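Local coordinates for protein giardin subunit alpha-1 (Giardia intestinalis, PDB 4EVH) that is an annexin that binds calcium and, in its presence, phospholipids such as phosphatidylserine, and takes part in parasite attachment to the intestinal mucosa and in cytoskeletal remodelling, at residues 236-241 against 278-283; 64-69 against 247-252; 94-99 against 138-143. One frame throughout, in Å; residues are numbered along the deposited sequence.

Interaction 1: 236-241 against 278-283; sequences NCACND and RCFDKR. With CA (calcium ion), chain C.
Cys-239 and Cys-279 meet where the ends of helices 227-240 and 272-279 draw together, with CA atoms 5.6 Å apart. Their sulfurs are in contact, and Cys-279 turns its SG in from beside its own backbone N (chi1 -72°). Phe-280, the first residue to leave the second helix, fills the tightly packed side. Its ring reaches back so that CE2 comes within 4.1 Å of Cys-239 SG, an oblique sulfur-aromatic contact, and CZ stands 4.2 Å from Ala-238 CB.

The other side is loose. Arg-278, an exposed residue, brings NH2 no nearer than 4.4 Å to Cys-239 O, and Asn-240 is exposed as well. Beyond Phe-280 the chain leaves the packing for a metal site. Asp-281 OD1 lies 2.9 Å from a calcium ion that Glu-63 also binds, while OD2, met from above the carboxylate plane, accepts a 2.9 Å capping bond from Arg-283 N. A helix end packed against its neighbour thus runs into a turn whose Asp-281 both caps the next helix and reaches a calcium ion held between the predicted first and fourth repeats of the annexin fold.

Interaction 2: 64-69 against 247-252; sequences ESLLMD and RMRRIT. With CA (calcium ion), chain B.
Arg-249 and Asp-69 carry the charged part of this contact. The carboxylate does not meet the guanidinium end-on: OD2 of Asp-69 lies over one face of the group, 2.9 Å from NE and 3.0 Å from NH2 of Arg-249, and the two planes are 30° apart. This salt bridge probably rests mainly on charge, since OD2 sits over the face and no hydrogen bond is formed. Ser-65 lies over the opposite face, its CB 3.3 Å from Arg-249 NE, so the guanidinium is sandwiched between residues one helical turn apart. A bend in the arginine chain at chi2 (-114°) brings the group alongside helix 62-69, where His-81 of helix 74-87 also touches both Arg-249 and Asp-69.

Apolar packing comes from Leu-66. Its CD1 branch lies 3.5 Å from Arg-249 CG, against the aliphatic root of the arginine, and 4.1 Å from Thr-252 CB.

No hydrogen bond crosses between the segments. Thr-252 OG1 donates to Met-248 O at 2.6 Å, in the carbonyl plane; this oxygen also takes the helical bond from Thr-252 N, and the hydroxyl has a second partner in Trp-292 NE1.

Metal binding is the task of Glu-64, which takes no part in the packing and holds a calcium ion through OE2 at 2.6 Å, together with Lys-55 O and a water.

The two helical segments run nearly parallel, 9° apart. They belong to the predicted first and fourth annexin repeats, and their side-by-side packing is consistent with the annexin fold, in which these two repeats associate closely as one module.

Interaction 3: 94-99 against 138-143; sequences AFFDTV and LLMEKW
The rings of Phe-95 and Phe-96 share one methyl group, that of Met-140. At the edge of the Phe-96 ring, near its plane, Met-140 CE comes to 3.4 Å from CE1. Phe-95 receives the same methyl obliquely at its root, CB to Met-140 CE 3.4 Å. The sulfur takes part as well: Met-140 SD is 5.0 Å from the centroid of the Phe-95 ring and 46° off its normal, an oblique Met-aromatic contact. The Phe-95 ring also meets those of His-92 and Phe-126. The third flat group, the Trp-143 indole, brings CD1 to 3.6 Å from Val-99 O, again obliquely, and to 4.5 Å from Val-99 CG1; Arg-148 adds a cation-pi contact and His-146 an edge-to-face one.

Met-140 can span the gap because its chain is stretched beyond CG (chi2 -168°). It crosses both phenylalanines at about a right angle and bridges segment axes whose closest approach is 11.8 Å and which differ by 18° in direction. Around residues 96-99 the helix widens into a pi-type turn. All five touching residues are buried, and no hydrogen bond crosses between the segments.

Helix 122-130 closes one flank, with Phe-126 also touching Val-99 and Met-140, and helix 74-87 backs Phe-95. Both segments lie in the predicted second annexin repeat; from beyond it, helix 211-225 packs on Phe-96 and Trp-143 through Thr-216 and Ala-220.

In the fold
Interactions 2 and 3 are buried and lie on opposite sides of the chain's centre; interaction 1 sits farther out, and its buried packing gives way to an exposed, calcium-binding loop. Interactions 1 and 3 each join parts of a single predicted repeat, fourth and second, whereas interaction 2 ties the first to the fourth. Chemistry follows place: sulfur and ring packing in 1 and 3, an ion pair between a buried aspartate and a partly exposed arginine in 2. Helix 245-255 connects all three contacts. Met-248 packs on Ala-238 and Phe-280 of interaction 1, while Arg-247 and Arg-250 form salt bridges to Asp-97 of interaction 3, consistent with the hydrophilic centre of annexin discs. Interactions 1 and 3 do not touch.

Interaction 1: 236-241 against 278-283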
loop_
_atom_site.group_PDB
_atom_site.type_symbol
_atom_site.label_atom_id
_atom_site.label_comp_id
_atom_site.label_asym_id
_atom_site.label_seq_id
_atom_site.Cartn_x
_atom_site.Cartn_y
_atom_site.Cartn_z
ATOM N N ASN A 236 0.915 1.352 -11.431
ATOM C CA ASN A 236 1.626 1.243 -12.686
ATOM C C ASN A 236 2.265 -0.138 -12.889
ATOM O O ASN A 236 2.065 -0.784 -13.932
ATOM C CB ASN A 236 2.677 2.358 -12.746
ATOM C CG ASN A 236 3.529 2.306 -13.993
ATOM O OD1 ASN A 236 4.738 2.065 -13.920
ATOM N ND2 ASN A 236 2.907 2.542 -15.144
ATOM N N CYS A 237 3.035 -0.575 -11.898
ATOM C CA CYS A 237 3.589 -1.931 -11.875
ATOM C C CYS A 237 2.480 -2.952 -12.036
ATOM O O CYS A 237 2.637 -3.957 -12.728
ATOM C CB CYS A 237 4.307 -2.205 -10.563
ATOM S SG CYS A 237 5.866 -1.360 -10.363
ATOM N N ALA A 238 1.360 -2.687 -11.374
ATOM C CA ALA A 238 0.218 -3.578 -11.441
ATOM C C ALA A 238 -0.309 -3.592 -12.871
ATOM O O ALA A 238 -0.877 -4.578 -13.333
ATOM C CB ALA A 238 -0.855 -3.133 -10.464
ATOM N N CYS A 239 -0.096 -2.496 -13.583
ATOM C CA CYS A 239 -0.591 -2.402 -14.939
ATOM C C CYS A 239 0.293 -3.189 -15.893
ATOM O O CYS A 239 -0.201 -3.894 -16.769
ATOM C CB CYS A 239 -0.704 -0.943 -15.377
ATOM S SG CYS A 239 -2.415 -0.438 -15.745
ATOM N N ASN A 240 1.603 -3.087 -15.705
ATOM C CA ASN A 240 2.541 -3.739 -16.611
ATOM C C ASN A 240 2.648 -5.234 -16.363
ATOM O O ASN A 240 2.946 -5.997 -17.280
ATOM C CB ASN A 240 3.919 -3.076 -16.549
ATOM C CG ASN A 240 3.873 -1.592 -16.893
ATOM O OD1 ASN A 240 2.865 -1.084 -17.404
ATOM N ND2 ASN A 240 4.970 -0.889 -16.618
ATOM N N ASP A 241 2.411 -5.652 -15.121
ATOM C CA ASP A 241 2.392 -7.073 -14.791
ATOM C C ASP A 241 1.033 -7.640 -15.174
ATOM O O ASP A 241 0.467 -8.494 -14.486
ATOM C CB ASP A 241 2.720 -7.294 -13.322
ATOM C CG ASP A 241 4.159 -6.941 -12.997
ATOM O OD1 ASP A 241 4.824 -6.306 -13.858
ATOM O OD2 ASP A 241 4.621 -7.301 -11.889
ATOM N N ARG A 278 -7.434 -0.150 -19.920
ATOM C CA ARG A 278 -6.626 -1.020 -20.766
ATOM C C ARG A 278 -6.219 -2.350 -20.114
ATOM O O ARG A 278 -6.614 -3.412 -20.578
ATOM C CB ARG A 278 -5.369 -0.257 -21.196
ATOM C CG ARG A 278 -4.746 -0.735 -22.499
ATOM C CD ARG A 278 -3.338 -0.207 -22.635
ATOM N NE ARG A 278 -2.397 -1.115 -21.995
ATOM C CZ ARG A 278 -1.539 -0.760 -21.042
ATOM N NH1 ARG A 278 -1.498 0.499 -20.623
ATOM N NH2 ARG A 278 -0.713 -1.666 -20.520
ATOM N N CYS A 279 -5.420 -2.272 -19.052
ATOM C CA CYS A 279 -4.821 -3.439 -18.401
ATOM C C CYS A 279 -5.758 -4.370 -17.652
ATOM O O CYS A 279 -5.454 -5.550 -17.487
ATOM C CB CYS A 279 -3.783 -2.987 -17.386
ATOM S SG CYS A 279 -2.294 -2.352 -18.086
ATOM N N PHE A 280 -6.853 -3.836 -17.125
ATOM C CA PHE A 280 -7.748 -4.666 -16.323
ATOM C C PHE A 280 -9.041 -4.946 -17.054
ATOM O O PHE A 280 -9.563 -4.102 -17.789
ATOM C CB PHE A 280 -8.005 -4.043 -14.948
ATOM C CG PHE A 280 -6.777 -3.949 -14.110
ATOM C CD1 PHE A 280 -6.417 -4.988 -13.272
ATOM C CD2 PHE A 280 -5.959 -2.835 -14.181
ATOM C CE1 PHE A 280 -5.269 -4.907 -12.497
ATOM C CE2 PHE A 280 -4.805 -2.755 -13.419
ATOM C CZ PHE A 280 -4.459 -3.795 -12.575
ATOM N N ASP A 281 -9.562 -6.143 -16.849
ATOM C CA ASP A 281 -10.742 -6.549 -17.587
ATOM C C ASP A 281 -12.019 -5.773 -17.213
ATOM O O ASP A 281 -12.040 -4.944 -16.290
ATOM C CB ASP A 281 -10.962 -8.055 -17.464
ATOM C CG ASP A 281 -11.974 -8.398 -16.421
ATOM O OD1 ASP A 281 -11.613 -8.402 -15.222
ATOM O OD2 ASP A 281 -13.133 -8.654 -16.812
ATOM N N LYS A 282 -13.075 -6.080 -17.958
ATOM C CA LYS A 282 -14.355 -5.391 -17.901
ATOM C C LYS A 282 -15.082 -5.519 -16.558
ATOM O O LYS A 282 -16.045 -4.822 -16.315
ATOM C CB LYS A 282 -15.237 -5.965 -19.007
ATOM C CG LYS A 282 -16.305 -5.042 -19.543
ATOM C CD LYS A 282 -17.070 -5.731 -20.685
ATOM C CE LYS A 282 -17.586 -7.118 -20.278
ATOM N NZ LYS A 282 -18.358 -7.781 -21.382
ATOM N N ARG A 283 -14.645 -6.433 -15.702
ATOM C CA ARG A 283 -15.259 -6.577 -14.384
ATOM C C ARG A 283 -14.463 -5.763 -13.377
ATOM O O ARG A 283 -14.990 -4.850 -12.759
ATOM C CB ARG A 283 -15.346 -8.050 -13.954
ATOM C CG ARG A 283 -15.896 -8.247 -12.537
ATOM C CD ARG A 283 -15.897 -9.712 -12.083
ATOM N NE ARG A 283 -16.451 -9.876 -10.733
ATOM C CZ ARG A 283 -16.282 -10.959 -9.974
ATOM N NH1 ARG A 283 -15.575 -11.981 -10.425
ATOM N NH2 ARG A 283 -16.814 -11.030 -8.762
HETATM CA CA CA C . -11.565 -10.741 -13.532
#

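Interaction 2: 64-69 against 247-252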
loop_
_atom_site.group_PDB
_atom_site.type_symbol
_atom_site.label_atom_id
_atom_site.label_comp_id
_atom_site.label_asym_id
_atom_site.label_seq_id
_atom_site.Cartn_x
_atom_site.Cartn_y
_atom_site.Cartn_z
ATOM N N GLU A 64 -14.538 -9.361 -5.809
ATOM C CA GLU A 64 -15.355 -9.681 -4.648
ATOM C C GLU A 64 -14.590 -9.379 -3.370
ATOM O O GLU A 64 -15.014 -8.566 -2.545
ATOM C CB GLU A 64 -15.718 -11.171 -4.693
ATOM C CG GLU A 64 -16.555 -11.648 -3.527
ATOM C CD GLU A 64 -16.652 -13.150 -3.479
ATOM O OE1 GLU A 64 -15.606 -13.816 -3.637
ATOM O OE2 GLU A 64 -17.770 -13.661 -3.287
ATOM N N SER A 65 -13.455 -10.054 -3.228
ATOM C CA SER A 65 -12.589 -9.873 -2.078
ATOM C C SER A 65 -12.279 -8.399 -1.867
ATOM O O SER A 65 -12.140 -7.947 -0.736
ATOM C CB SER A 65 -11.289 -10.670 -2.250
ATOM O OG SER A 65 -11.512 -12.057 -2.087
ATOM N N LEU A 66 -12.173 -7.644 -2.954
ATOM C CA LEU A 66 -11.832 -6.225 -2.837
ATOM C C LEU A 66 -12.903 -5.478 -2.048
ATOM O O LEU A 66 -12.632 -4.829 -1.037
ATOM C CB LEU A 66 -11.662 -5.585 -4.213
ATOM C CG LEU A 66 -10.978 -4.227 -4.140
ATOM C CD1 LEU A 66 -9.673 -4.402 -3.403
ATOM C CD2 LEU A 66 -10.747 -3.646 -5.521
ATOM N N LEU A 67 -14.126 -5.604 -2.535
ATOM C CA LEU A 67 -15.284 -4.974 -1.926
ATOM C C LEU A 67 -15.514 -5.437 -0.491
ATOM O O LEU A 67 -16.132 -4.722 0.303
ATOM C CB LEU A 67 -16.519 -5.240 -2.788
ATOM C CG LEU A 67 -16.370 -4.662 -4.196
ATOM C CD1 LEU A 67 -17.435 -5.199 -5.153
ATOM C CD2 LEU A 67 -16.384 -3.137 -4.130
ATOM N N MET A 68 -15.017 -6.623 -0.155
ATOM C CA MET A 68 -15.163 -7.095 1.212
ATOM C C MET A 68 -14.180 -6.394 2.106
ATOM O O MET A 68 -14.565 -5.798 3.107
ATOM C CB MET A 68 -14.985 -8.599 1.302
ATOM C CG MET A 68 -16.270 -9.331 0.999
ATOM S SD MET A 68 -15.979 -11.006 0.449
ATOM C CE MET A 68 -15.492 -11.857 1.956
ATOM N N ASP A 69 -12.910 -6.479 1.722
ATOM C CA ASP A 69 -11.823 -5.790 2.407
ATOM C C ASP A 69 -12.192 -4.351 2.764
ATOM O O ASP A 69 -11.856 -3.875 3.850
ATOM C CB ASP A 69 -10.556 -5.788 1.536
ATOM C CG ASP A 69 -9.885 -7.157 1.464
ATOM O OD1 ASP A 69 -10.059 -7.962 2.410
ATOM O OD2 ASP A 69 -9.176 -7.420 0.463
ATOM N N ARG A 247 -2.161 -7.579 -6.462
ATOM C CA ARG A 247 -1.591 -6.303 -6.046
ATOM C C ARG A 247 -2.660 -5.224 -5.944
ATOM O O ARG A 247 -2.735 -4.492 -4.953
ATOM C CB ARG A 247 -0.534 -5.822 -7.046
ATOM C CG ARG A 247 -0.168 -4.349 -6.878
ATOM C CD ARG A 247 1.215 -4.187 -6.281
ATOM N NE ARG A 247 2.225 -4.315 -7.317
ATOM C CZ ARG A 247 3.465 -4.753 -7.130
ATOM N NH1 ARG A 247 3.871 -5.119 -5.918
ATOM N NH2 ARG A 247 4.298 -4.829 -8.176
ATOM N N MET A 248 -3.467 -5.112 -6.993
ATOM C CA MET A 248 -4.448 -4.047 -7.070
ATOM C C MET A 248 -5.480 -4.197 -5.972
ATOM O O MET A 248 -6.070 -3.214 -5.543
ATOM C CB MET A 248 -5.132 -4.014 -8.440
ATOM C CG MET A 248 -4.392 -3.229 -9.466
ATOM S SD MET A 248 -3.977 -1.547 -8.975
ATOM C CE MET A 248 -5.560 -0.731 -9.115
ATOM N N ARG A 249 -5.693 -5.426 -5.522
ATOM C CA ARG A 249 -6.708 -5.685 -4.506
ATOM C C ARG A 249 -6.144 -5.472 -3.101
ATOM O O ARG A 249 -6.813 -4.931 -2.220
ATOM C CB ARG A 249 -7.296 -7.089 -4.686
ATOM C CG ARG A 249 -8.194 -7.545 -3.562
ATOM C CD ARG A 249 -7.584 -8.715 -2.811
ATOM N NE ARG A 249 -8.440 -9.150 -1.714
ATOM C CZ ARG A 249 -8.121 -10.100 -0.833
ATOM N NH1 ARG A 249 -6.957 -10.732 -0.913
ATOM N NH2 ARG A 249 -8.968 -10.408 0.138
ATOM N N ARG A 250 -4.901 -5.882 -2.908
ATOM C CA ARG A 250 -4.185 -5.603 -1.675
ATOM C C ARG A 250 -4.152 -4.104 -1.399
ATOM O O ARG A 250 -4.562 -3.673 -0.330
ATOM C CB ARG A 250 -2.754 -6.173 -1.713
ATOM C CG ARG A 250 -2.679 -7.702 -1.705
ATOM C CD ARG A 250 -1.263 -8.222 -1.511
ATOM N NE ARG A 250 -0.346 -7.803 -2.566
ATOM C CZ ARG A 250 -0.144 -8.456 -3.717
ATOM N NH1 ARG A 250 -0.793 -9.581 -4.000
ATOM N NH2 ARG A 250 0.721 -7.977 -4.598
ATOM N N ILE A 251 -3.679 -3.311 -2.362
ATOM C CA ILE A 251 -3.419 -1.892 -2.096
ATOM C C ILE A 251 -4.669 -1.009 -2.077
ATOM O O ILE A 251 -4.722 -0.023 -1.330
ATOM C CB ILE A 251 -2.360 -1.282 -3.049
ATOM C CG1 ILE A 251 -2.827 -1.349 -4.503
ATOM C CG2 ILE A 251 -1.011 -1.957 -2.880
ATOM C CD1 ILE A 251 -1.838 -0.729 -5.493
ATOM N N THR A 252 -5.670 -1.362 -2.888
ATOM C CA THR A 252 -6.906 -0.575 -2.962
ATOM C C THR A 252 -7.751 -0.768 -1.700
ATOM O O THR A 252 -7.932 0.163 -0.922
ATOM C CB THR A 252 -7.756 -0.918 -4.216
ATOM O OG1 THR A 252 -6.960 -0.780 -5.396
ATOM C CG2 THR A 252 -8.979 -0.003 -4.326
HETATM CA CA CA B . -19.658 -15.398 -3.413
HETATM O O HOH W 1 -22.158 -16.012 -3.560
#

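Interaction 3: 94-99 against 138-143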
loop_
_atom_site.group_PDB
_atom_site.type_symbol
_atom_site.label_atom_id
_atom_site.label_comp_id
_atom_site.label_asym_id
_atom_site.label_seq_id
_atom_site.Cartn_x
_atom_site.Cartn_y
_atom_site.Cartn_z
ATOM N N ALA A 94 3.804 -8.706 -2.715
ATOM C CA ALA A 94 2.902 -8.470 -1.591
ATOM C C ALA A 94 3.617 -7.797 -0.418
ATOM O O ALA A 94 3.001 -7.057 0.350
ATOM C CB ALA A 94 2.234 -9.768 -1.142
ATOM N N PHE A 95 4.914 -8.039 -0.279
ATOM C CA PHE A 95 5.654 -7.417 0.810
ATOM C C PHE A 95 5.503 -5.923 0.662
ATOM O O PHE A 95 4.982 -5.231 1.542
ATOM C CB PHE A 95 7.131 -7.798 0.767
ATOM C CG PHE A 95 7.397 -9.216 1.167
ATOM C CD1 PHE A 95 6.441 -9.938 1.873
ATOM C CD2 PHE A 95 8.597 -9.830 0.845
ATOM C CE1 PHE A 95 6.674 -11.243 2.252
ATOM C CE2 PHE A 95 8.838 -11.143 1.217
ATOM C CZ PHE A 95 7.871 -11.851 1.924
ATOM N N PHE A 96 5.946 -5.433 -0.483
ATOM C CA PHE A 96 5.862 -4.015 -0.764
ATOM C C PHE A 96 4.499 -3.450 -0.391
ATOM O O PHE A 96 4.420 -2.505 0.385
ATOM C CB PHE A 96 6.174 -3.762 -2.234
ATOM C CG PHE A 96 7.433 -4.414 -2.685
ATOM C CD1 PHE A 96 8.433 -4.707 -1.767
ATOM C CD2 PHE A 96 7.618 -4.750 -4.013
ATOM C CE1 PHE A 96 9.598 -5.317 -2.166
ATOM C CE2 PHE A 96 8.772 -5.360 -4.418
ATOM C CZ PHE A 96 9.772 -5.642 -3.494
ATOM N N ASP A 97 3.438 -4.043 -0.932
ATOM C CA ASP A 97 2.077 -3.540 -0.742
ATOM C C ASP A 97 1.699 -3.477 0.733
ATOM O O ASP A 97 0.915 -2.631 1.146
ATOM C CB ASP A 97 1.064 -4.418 -1.492
ATOM C CG ASP A 97 1.453 -4.649 -2.952
ATOM O OD1 ASP A 97 2.372 -3.956 -3.438
ATOM O OD2 ASP A 97 0.825 -5.502 -3.626
ATOM N N THR A 98 2.285 -4.367 1.524
ATOM C CA THR A 98 1.797 -4.636 2.866
ATOM C C THR A 98 2.703 -4.048 3.944
ATOM O O THR A 98 2.248 -3.685 5.044
ATOM C CB THR A 98 1.603 -6.144 3.065
ATOM O OG1 THR A 98 2.781 -6.831 2.634
ATOM C CG2 THR A 98 0.452 -6.628 2.214
ATOM N N VAL A 99 3.984 -3.939 3.615
ATOM C CA VAL A 99 4.968 -3.439 4.560
ATOM C C VAL A 99 5.307 -1.965 4.314
ATOM O O VAL A 99 5.317 -1.161 5.250
ATOM C CB VAL A 99 6.255 -4.296 4.516
ATOM C CG1 VAL A 99 7.231 -3.838 5.578
ATOM C CG2 VAL A 99 5.915 -5.788 4.688
ATOM N N LEU A 138 17.085 -6.563 5.234
ATOM C CA LEU A 138 17.497 -5.793 6.399
ATOM C C LEU A 138 16.733 -4.487 6.411
ATOM O O LEU A 138 16.297 -4.004 7.474
ATOM C CB LEU A 138 18.995 -5.528 6.393
ATOM C CG LEU A 138 19.955 -6.673 6.058
ATOM C CD1 LEU A 138 21.170 -6.640 6.984
ATOM C CD2 LEU A 138 19.287 -8.049 6.073
ATOM N N LEU A 139 16.554 -3.927 5.217
ATOM C CA LEU A 139 15.770 -2.727 5.083
ATOM C C LEU A 139 14.387 -3.019 5.617
ATOM O O LEU A 139 13.848 -2.272 6.442
ATOM C CB LEU A 139 15.702 -2.256 3.627
ATOM C CG LEU A 139 14.742 -1.082 3.402
ATOM C CD1 LEU A 139 15.095 0.105 4.294
ATOM C CD2 LEU A 139 14.703 -0.668 1.938
ATOM N N MET A 140 13.808 -4.122 5.167
ATOM C CA MET A 140 12.436 -4.397 5.568
ATOM C C MET A 140 12.233 -4.488 7.090
ATOM O O MET A 140 11.196 -4.066 7.601
ATOM C CB MET A 140 11.879 -5.607 4.830
ATOM C CG MET A 140 11.255 -5.226 3.533
ATOM S SD MET A 140 10.301 -6.574 2.849
ATOM C CE MET A 140 10.050 -6.006 1.153
ATOM N N GLU A 141 13.225 -5.033 7.795
ATOM C CA GLU A 141 13.147 -5.175 9.237
ATOM C C GLU A 141 13.179 -3.812 9.889
ATOM O O GLU A 141 12.433 -3.545 10.826
ATOM C CB GLU A 141 14.305 -6.009 9.778
ATOM C CG GLU A 141 14.386 -5.959 11.306
ATOM C CD GLU A 141 15.160 -7.121 11.905
ATOM O OE1 GLU A 141 16.203 -7.494 11.319
ATOM O OE2 GLU A 141 14.719 -7.651 12.962
ATOM N N LYS A 142 14.077 -2.970 9.381
ATOM C CA LYS A 142 14.222 -1.584 9.807
ATOM C C LYS A 142 12.893 -0.827 9.637
ATOM O O LYS A 142 12.400 -0.158 10.566
ATOM C CB LYS A 142 15.309 -0.924 8.952
ATOM C CG LYS A 142 16.317 -0.057 9.699
ATOM C CD LYS A 142 17.429 -0.859 10.355
ATOM C CE LYS A 142 18.566 0.074 10.744
ATOM N NZ LYS A 142 19.602 -0.574 11.595
ATOM N N TRP A 143 12.317 -0.943 8.441
ATOM C CA TRP A 143 11.097 -0.229 8.098
ATOM C C TRP A 143 9.973 -0.628 9.040
ATOM O O TRP A 143 9.213 0.212 9.530
ATOM C CB TRP A 143 10.705 -0.530 6.660
ATOM C CG TRP A 143 9.716 0.433 6.100
ATOM C CD1 TRP A 143 8.369 0.422 6.289
ATOM C CD2 TRP A 143 9.991 1.550 5.246
ATOM N NE1 TRP A 143 7.785 1.469 5.615
ATOM C CE2 TRP A 143 8.761 2.175 4.964
ATOM C CE3 TRP A 143 11.160 2.087 4.695
ATOM C CZ2 TRP A 143 8.665 3.309 4.159
ATOM C CZ3 TRP A 143 11.058 3.207 3.889
ATOM C CH2 TRP A 143 9.822 3.807 3.636
#